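Local coordinates for protein phosphoglycerate oxidoreductase (Rhizobium etli, PDB 4HY3) that probably reduces 2-keto acids such as glyoxylate or hydroxypyruvate with NAD(P)H, like other D-2-hydroxyacid dehydrogenases, at residues K55-E60 / L74-Y79; D335-D338 / P342-R345. All coordinates share one frame; numbering follows the deposited sequence.

In the fold
Both contacts lie in the domain built on the sheet 57-60, 30-34, 77-82, 99-101, 122-125 and 347-348, separate from the parallel Rossmann sheet that probably takes NAD. Contact 1 sits near one margin of the six-stranded sheet, at the start of strands 57-60 and 77-82; contact 2 forms where helix 320-338 ends and the chain turns back toward strand 347-348. Their centres are about 16 Å apart, and Asp338 joins them: its OD2 lies 2.6 Å from Tyr56 OH and its OD1 lies 2.6 Å from Tyr79 OH, both probable hydrogen bonds. Arg78 adds a salt bridge to OD1. The end of the long helix is thus tied to two strand starts.

Contact 1: residues K55-E60 / L74-Y79; sequences KYEIVE and LGRARY
The backbones of Glu57 and Ala77 lie 9.3 Å apart at CA in the parallel part of a mixed, flavodoxin-like sheet (strand order 2-1-3-4-5), a gap bridged by two side-chain pairs, Glu57 with Arg76 and Tyr56 with Tyr79. That spacing is too wide for direct pairing, because strand 30-34 runs between strands 57-60 and 77-82 and takes backbone hydrogen bonds from both sides, at Glu57, Val59 and Arg78. Glu57 reaches across with its chain extended beyond CG, and its OE2 makes a salt bridge of 2.7 Å to NH2 of Arg76. The carboxylate meets the guanidinium at its edge, near its plane, although the two planes are turned 49° apart; one oxygen does the gripping, as OE1 stays 3.5 Å from the same Arg76 NH2. Arg76 bends at chi3 (34°), and its NH1 has a second acidic partner in Asp72. With an alanine at Glu57 the carboxylate is gone, and the Arg76 guanidinium, lacking its mate at NH2, would probably be freer to turn about its bond to Asp72. Farther in, the buried rings of Tyr56 and Tyr79 approach obliquely, while their hydroxyls both turn to Asp338 at the end of helix 320-338. CG of Arg78 lies 3.3 Å above the ring plane of its neighbour Tyr79, over the centre, and the rings themselves meet at Tyr56 CE1 and Tyr79 CE2, 4.0 Å apart.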
ATOM      1  N   LYS A  55     -12.415 -11.236 -33.873  1.00 22.97           N
ATOM      2  CA  LYS A  55     -11.896 -12.520 -33.451  1.00 24.21           C
ATOM      3  C   LYS A  55     -12.824 -13.703 -33.565  1.00 24.13           C
ATOM      4  O   LYS A  55     -12.353 -14.797 -33.711  1.00 28.14           O
ATOM      5  CB  LYS A  55     -11.369 -12.417 -32.031  1.00 27.48           C
ATOM      6  CG  LYS A  55     -10.525 -13.601 -31.628  1.00 30.99           C
ATOM      7  CD  LYS A  55      -9.691 -13.261 -30.412  1.00 33.89           C
ATOM      8  CE  LYS A  55      -8.429 -14.107 -30.418  1.00 36.34           C
ATOM      9  NZ  LYS A  55      -8.018 -14.303 -29.004  1.00 42.77           N
ATOM     10  N   TYR A  56     -14.136 -13.499 -33.462  1.00 25.86           N
ATOM     11  CA  TYR A  56     -15.129 -14.597 -33.424  1.00 25.21           C
ATOM     12  C   TYR A  56     -16.253 -14.378 -34.435  1.00 24.60           C
ATOM     13  O   TYR A  56     -16.491 -13.238 -34.836  1.00 24.47           O
ATOM     14  CB  TYR A  56     -15.744 -14.709 -32.014  1.00 24.45           C
ATOM     15  CG  TYR A  56     -14.714 -14.831 -30.915  1.00 25.20           C
ATOM     16  CD1 TYR A  56     -14.185 -16.068 -30.549  1.00 26.57           C
ATOM     17  CD2 TYR A  56     -14.246 -13.705 -30.246  1.00 24.75           C
ATOM     18  CE1 TYR A  56     -13.224 -16.170 -29.538  1.00 26.37           C
ATOM     19  CE2 TYR A  56     -13.299 -13.804 -29.247  1.00 24.75           C
ATOM     20  CZ  TYR A  56     -12.791 -15.032 -28.899  1.00 25.11           C
ATOM     21  OH  TYR A  56     -11.840 -15.097 -27.929  1.00 25.11           O
ATOM     22  N   GLU A  57     -16.938 -15.448 -34.838  1.00 23.77           N
ATOM     23  CA  GLU A  57     -18.243 -15.305 -35.454  1.00 25.63           C
ATOM     24  C   GLU A  57     -19.270 -15.243 -34.347  1.00 25.71           C
ATOM     25  O   GLU A  57     -19.533 -16.259 -33.652  1.00 23.91           O
ATOM     26  CB  GLU A  57     -18.605 -16.507 -36.283  1.00 31.01           C
ATOM     27  CG  GLU A  57     -17.478 -17.120 -37.074  1.00 39.64           C
ATOM     28  CD  GLU A  57     -17.906 -18.401 -37.775  1.00 46.10           C
ATOM     29  OE1 GLU A  57     -16.962 -19.160 -38.172  1.00 48.47           O
ATOM     30  OE2 GLU A  57     -19.162 -18.624 -37.913  1.00 40.81           O
ATOM     31  N   ILE A  58     -19.861 -14.066 -34.177  1.00 24.13           N
ATOM     32  CA  ILE A  58     -20.874 -13.894 -33.150  1.00 23.42           C
ATOM     33  C   ILE A  58     -22.263 -13.839 -33.734  1.00 23.46           C
ATOM     34  O   ILE A  58     -22.657 -12.801 -34.239  1.00 25.27           O
ATOM     35  CB  ILE A  58     -20.603 -12.640 -32.326  1.00 22.74           C
ATOM     36  CG1 ILE A  58     -19.431 -12.915 -31.400  1.00 22.94           C
ATOM     37  CG2 ILE A  58     -21.833 -12.206 -31.535  1.00 21.97           C
ATOM     38  CD1 ILE A  58     -18.243 -12.134 -31.839  1.00 25.21           C
ATOM     39  N   VAL A  59     -22.989 -14.956 -33.691  1.00 24.15           N
ATOM     40  CA  VAL A  59     -24.373 -15.006 -34.197  1.00 24.84           C
ATOM     41  C   VAL A  59     -25.367 -14.641 -33.106  1.00 25.47           C
ATOM     42  O   VAL A  59     -25.486 -15.339 -32.077  1.00 24.51           O
ATOM     43  CB  VAL A  59     -24.751 -16.347 -34.932  1.00 24.22           C
ATOM     44  CG1 VAL A  59     -23.661 -17.386 -34.849  1.00 24.57           C
ATOM     45  CG2 VAL A  59     -26.069 -16.924 -34.467  1.00 22.98           C
ATOM     46  N   GLU A  60     -26.049 -13.519 -33.324  1.00 26.59           N
ATOM     47  CA  GLU A  60     -27.184 -13.128 -32.469  1.00 26.34           C
ATOM     48  C   GLU A  60     -28.327 -14.111 -32.651  1.00 24.40           C
ATOM     49  O   GLU A  60     -28.569 -14.605 -33.744  1.00 26.78           O
ATOM     50  CB  GLU A  60     -27.619 -11.701 -32.748  1.00 26.66           C
ATOM     51  CG  GLU A  60     -26.994 -10.704 -31.778  1.00 30.49           C
ATOM     52  CD  GLU A  60     -26.786  -9.338 -32.401  1.00 32.56           C
ATOM     53  OE1 GLU A  60     -26.385  -9.304 -33.563  1.00 36.32           O
ATOM     54  OE2 GLU A  60     -27.012  -8.294 -31.759  1.00 33.55           O
ATOM     55  N   LEU A  74     -25.059 -24.977 -34.131  1.00 37.10           N
ATOM     56  CA  LEU A  74     -24.918 -25.678 -32.855  1.00 36.47           C
ATOM     57  C   LEU A  74     -23.731 -26.643 -32.787  1.00 37.21           C
ATOM     58  O   LEU A  74     -23.242 -26.963 -31.708  1.00 38.88           O
ATOM     59  CB  LEU A  74     -26.215 -26.402 -32.540  1.00 34.56           C
ATOM     60  CG  LEU A  74     -27.335 -25.392 -32.344  1.00 35.80           C
ATOM     61  CD1 LEU A  74     -28.701 -26.015 -32.586  1.00 37.69           C
ATOM     62  CD2 LEU A  74     -27.231 -24.783 -30.955  1.00 33.54           C
ATOM     63  N   GLY A  75     -23.276 -27.105 -33.943  1.00 37.49           N
ATOM     64  CA  GLY A  75     -22.206 -28.081 -33.997  1.00 36.20           C
ATOM     65  C   GLY A  75     -20.869 -27.487 -33.644  1.00 37.32           C
ATOM     66  O   GLY A  75     -20.008 -28.180 -33.085  1.00 39.91           O
ATOM     67  N   ARG A  76     -20.714 -26.196 -33.956  1.00 35.10           N
ATOM     68  CA  ARG A  76     -19.451 -25.484 -33.842  1.00 32.23           C
ATOM     69  C   ARG A  76     -19.353 -24.498 -32.643  1.00 31.34           C
ATOM     70  O   ARG A  76     -18.261 -24.032 -32.308  1.00 32.76           O
ATOM     71  CB  ARG A  76     -19.221 -24.712 -35.128  1.00 33.50           C
ATOM     72  CG  ARG A  76     -19.070 -25.563 -36.378  1.00 38.88           C
ATOM     73  CD  ARG A  76     -19.569 -24.857 -37.645  1.00 36.83           C
ATOM     74  NE  ARG A  76     -19.345 -23.414 -37.627  1.00 35.92           N
ATOM     75  CZ  ARG A  76     -20.089 -22.532 -38.298  1.00 37.20           C
ATOM     76  NH1 ARG A  76     -21.096 -22.947 -39.061  1.00 36.48           N
ATOM     77  NH2 ARG A  76     -19.826 -21.227 -38.213  1.00 35.69           N
ATOM     78  N   ALA A  77     -20.473 -24.149 -32.024  1.00 27.96           N
ATOM     79  CA  ALA A  77     -20.458 -23.144 -30.962  1.00 28.64           C
ATOM     80  C   ALA A  77     -19.495 -23.498 -29.785  1.00 30.63           C
ATOM     81  O   ALA A  77     -19.704 -24.472 -29.046  1.00 33.24           O
ATOM     82  CB  ALA A  77     -21.873 -22.882 -30.448  1.00 25.15           C
ATOM     83  N   ARG A  78     -18.452 -22.701 -29.621  1.00 27.79           N
ATOM     84  CA  ARG A  78     -17.538 -22.879 -28.528  1.00 27.35           C
ATOM     85  C   ARG A  78     -17.961 -22.117 -27.251  1.00 26.18           C
ATOM     86  O   ARG A  78     -17.466 -22.414 -26.182  1.00 24.19           O
ATOM     87  CB  ARG A  78     -16.140 -22.433 -28.969  1.00 28.49           C
ATOM     88  CG  ARG A  78     -15.152 -22.311 -27.822  1.00 28.66           C
ATOM     89  CD  ARG A  78     -13.765 -22.023 -28.325  1.00 29.49           C
ATOM     90  NE  ARG A  78     -13.394 -22.954 -29.377  1.00 30.89           N
ATOM     91  CZ  ARG A  78     -12.315 -22.813 -30.137  1.00 32.11           C
ATOM     92  NH1 ARG A  78     -11.492 -21.801 -29.950  1.00 30.78           N
ATOM     93  NH2 ARG A  78     -12.054 -23.698 -31.086  1.00 37.24           N
ATOM     94  N   TYR A  79     -18.835 -21.119 -27.374  1.00 25.41           N
ATOM     95  CA  TYR A  79     -19.235 -20.283 -26.245  1.00 25.04           C
ATOM     96  C   TYR A  79     -20.652 -19.757 -26.403  1.00 28.13           C
ATOM     97  O   TYR A  79     -21.135 -19.588 -27.526  1.00 30.22           O
ATOM     98  CB  TYR A  79     -18.335 -19.053 -26.096  1.00 23.40           C
ATOM     99  CG  TYR A  79     -16.834 -19.293 -26.064  1.00 22.99           C
ATOM    100  CD1 TYR A  79     -16.219 -19.919 -24.976  1.00 22.36           C
ATOM    101  CD2 TYR A  79     -16.026 -18.870 -27.121  1.00 22.18           C
ATOM    102  CE1 TYR A  79     -14.849 -20.125 -24.950  1.00 22.66           C
ATOM    103  CE2 TYR A  79     -14.655 -19.058 -27.094  1.00 23.10           C
ATOM    104  CZ  TYR A  79     -14.075 -19.683 -26.010  1.00 23.12           C
ATOM    105  OH  TYR A  79     -12.730 -19.877 -26.005  1.00 23.77           O
TER

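Contact 2: residues D335-D338 / P342-R345; sequences DLMD and PPMR
The C-terminal end of helix 320-338 and the proline-containing loop leading to strand 347-348 fold against each other here, Leu336 and Met337 meeting Pro342, Pro343 and Met344. The backbones come close, 5.9 Å between the CA atoms of Met337 and Pro342, yet the touching is mostly by apolar side chains, with one contact to a backbone carbonyl. Met337, a selenomethionine, and Leu336 share the contact. In Met337, chi1 (-55°) and chi2 (-160°) carry SE to 4.0 Å from Pro343 CD, and the bend at chi3 (-102°) places CE 4.0 Å from Pro343 CB; the end of the side chain crosses the pyrrolidine ring at a slant, touching CB and CD. Leu336 points at the loop, its CB 4.0 Å from the carbonyl O of Pro342. Farther out, its CD1 reaches CG of Met344, also a selenomethionine, at 4.2 Å, the two chains again oblique. His122 of strand 122-125 touches both Met337 and Pro343, and Asp333 OD1 accepts hydrogen bonds from the backbone N of Met344 and of Arg345, holding the loop to the preceding helical turn. Trp208 of the second subunit packs on Leu336 and Met344, while Arg345 makes a salt bridge to Glu216 of that subunit. This is the reversal after the last helix by which the chain enters the antiparallel edge strand of its flavodoxin-like domain.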
ATOM      1  N   ASP A 335     -10.470 -15.753 -24.353  1.00 27.53           N
ATOM      2  CA  ASP A 335      -9.137 -15.883 -24.837  1.00 27.53           C
ATOM      3  C   ASP A 335      -8.366 -16.974 -24.105  1.00 29.42           C
ATOM      4  O   ASP A 335      -7.585 -17.723 -24.749  1.00 27.43           O
ATOM      5  CB  ASP A 335      -8.438 -14.564 -24.667  1.00 30.52           C
ATOM      6  CG  ASP A 335      -7.006 -14.632 -25.050  1.00 33.70           C
ATOM      7  OD1 ASP A 335      -6.698 -15.098 -26.171  1.00 34.96           O
ATOM      8  OD2 ASP A 335      -6.180 -14.212 -24.222  1.00 38.29           O
ATOM      9  N   LEU A 336      -8.588 -17.075 -22.779  1.00 27.40           N
ATOM     10  CA  LEU A 336      -8.050 -18.188 -22.005  1.00 25.10           C
ATOM     11  C   LEU A 336      -8.585 -19.540 -22.464  1.00 26.49           C
ATOM     12  O   LEU A 336      -7.814 -20.490 -22.637  1.00 29.27           O
ATOM     13  CB  LEU A 336      -8.222 -17.986 -20.507  1.00 24.81           C
ATOM     14  CG  LEU A 336      -7.347 -16.863 -19.900  1.00 25.73           C
ATOM     15  CD1 LEU A 336      -8.007 -16.234 -18.690  1.00 25.13           C
ATOM     16  CD2 LEU A 336      -5.908 -17.254 -19.562  1.00 25.05           C
HETATM   17  N   MSE A 337      -9.879 -19.647 -22.706  1.00 26.10           N
HETATM   18  CA  MSE A 337     -10.422 -20.941 -23.043  1.00 27.36           C
HETATM   19  C   MSE A 337     -10.112 -21.305 -24.461  1.00 28.99           C
HETATM   20  O   MSE A 337      -9.973 -22.487 -24.783  1.00 29.29           O
HETATM   21  CB  MSE A 337     -11.896 -20.942 -22.807  1.00 29.51           C
HETATM   22  CG  MSE A 337     -12.067 -20.510 -21.377  1.00 34.34           C
HETATM   23 SE   MSE A 337     -13.855 -21.065 -20.761  1.00 44.19          SE
HETATM   24  CE  MSE A 337     -14.593 -19.242 -20.973  1.00 40.14           C
ATOM     25  N   ASP A 338      -9.994 -20.311 -25.338  1.00 29.10           N
ATOM     26  CA  ASP A 338      -9.441 -20.585 -26.666  1.00 29.72           C
ATOM     27  C   ASP A 338      -8.063 -21.253 -26.578  1.00 28.72           C
ATOM     28  O   ASP A 338      -7.822 -22.244 -27.231  1.00 27.39           O
ATOM     29  CB  ASP A 338      -9.291 -19.313 -27.486  1.00 31.96           C
ATOM     30  CG  ASP A 338     -10.606 -18.737 -27.915  1.00 35.38           C
ATOM     31  OD1 ASP A 338     -11.532 -19.534 -28.258  1.00 35.12           O
ATOM     32  OD2 ASP A 338     -10.690 -17.471 -27.923  1.00 35.55           O
ATOM     33  N   PRO A 342      -8.424 -22.664 -18.152  1.00 40.78           N
ATOM     34  CA  PRO A 342      -9.583 -22.368 -17.330  1.00 40.48           C
ATOM     35  C   PRO A 342      -9.847 -20.883 -17.207  1.00 41.46           C
ATOM     36  O   PRO A 342      -8.905 -20.085 -17.163  1.00 38.06           O
ATOM     37  CB  PRO A 342      -9.194 -22.932 -15.966  1.00 40.50           C
ATOM     38  CG  PRO A 342      -7.709 -22.952 -15.983  1.00 41.81           C
ATOM     39  CD  PRO A 342      -7.404 -23.384 -17.380  1.00 42.69           C
ATOM     40  N   PRO A 343     -11.136 -20.507 -17.148  1.00 43.87           N
ATOM     41  CA  PRO A 343     -11.483 -19.091 -17.060  1.00 44.87           C
ATOM     42  C   PRO A 343     -11.103 -18.578 -15.673  1.00 45.91           C
ATOM     43  O   PRO A 343     -11.188 -19.337 -14.698  1.00 47.71           O
ATOM     44  CB  PRO A 343     -13.002 -19.104 -17.253  1.00 44.55           C
ATOM     45  CG  PRO A 343     -13.427 -20.428 -16.698  1.00 42.61           C
ATOM     46  CD  PRO A 343     -12.332 -21.370 -17.117  1.00 41.62           C
HETATM   47  N   MSE A 344     -10.665 -17.320 -15.595  1.00 44.36           N
HETATM   48  CA  MSE A 344     -10.171 -16.741 -14.346  1.00 43.89           C
HETATM   49  C   MSE A 344     -10.949 -15.541 -13.942  1.00 40.72           C
HETATM   50  O   MSE A 344     -11.131 -15.297 -12.760  1.00 44.76           O
HETATM   51  CB  MSE A 344      -8.739 -16.222 -14.474  1.00 48.10           C
HETATM   52  CG  MSE A 344      -7.641 -17.257 -14.638  1.00 56.57           C
HETATM   53 SE   MSE A 344      -7.785 -18.681 -13.283  1.00 86.59          SE
HETATM   54  CE  MSE A 344      -6.929 -17.853 -11.706  1.00 67.93           C
ATOM     55  N   ARG A 345     -11.412 -14.782 -14.927  1.00 41.06           N
ATOM     56  CA  ARG A 345     -11.801 -13.393 -14.732  1.00 43.28           C
ATOM     57  C   ARG A 345     -13.194 -13.250 -14.134  1.00 44.53           C
ATOM     58  O   ARG A 345     -13.397 -12.487 -13.189  1.00 44.59           O
ATOM     59  CB  ARG A 345     -11.666 -12.584 -16.051  1.00 42.52           C
ATOM     60  CG  ARG A 345     -11.732 -11.072 -15.860  1.00 40.58           C
ATOM     61  CD  ARG A 345     -11.529 -10.764 -14.383  1.00 42.14           C
ATOM     62  NE  ARG A 345     -10.989  -9.440 -14.119  1.00 45.77           N
ATOM     63  CZ  ARG A 345     -10.659  -8.990 -12.909  1.00 41.69           C
ATOM     64  NH1 ARG A 345     -10.803  -9.745 -11.832  1.00 40.21           N
ATOM     65  NH2 ARG A 345     -10.181  -7.774 -12.783  1.00 39.87           N
TER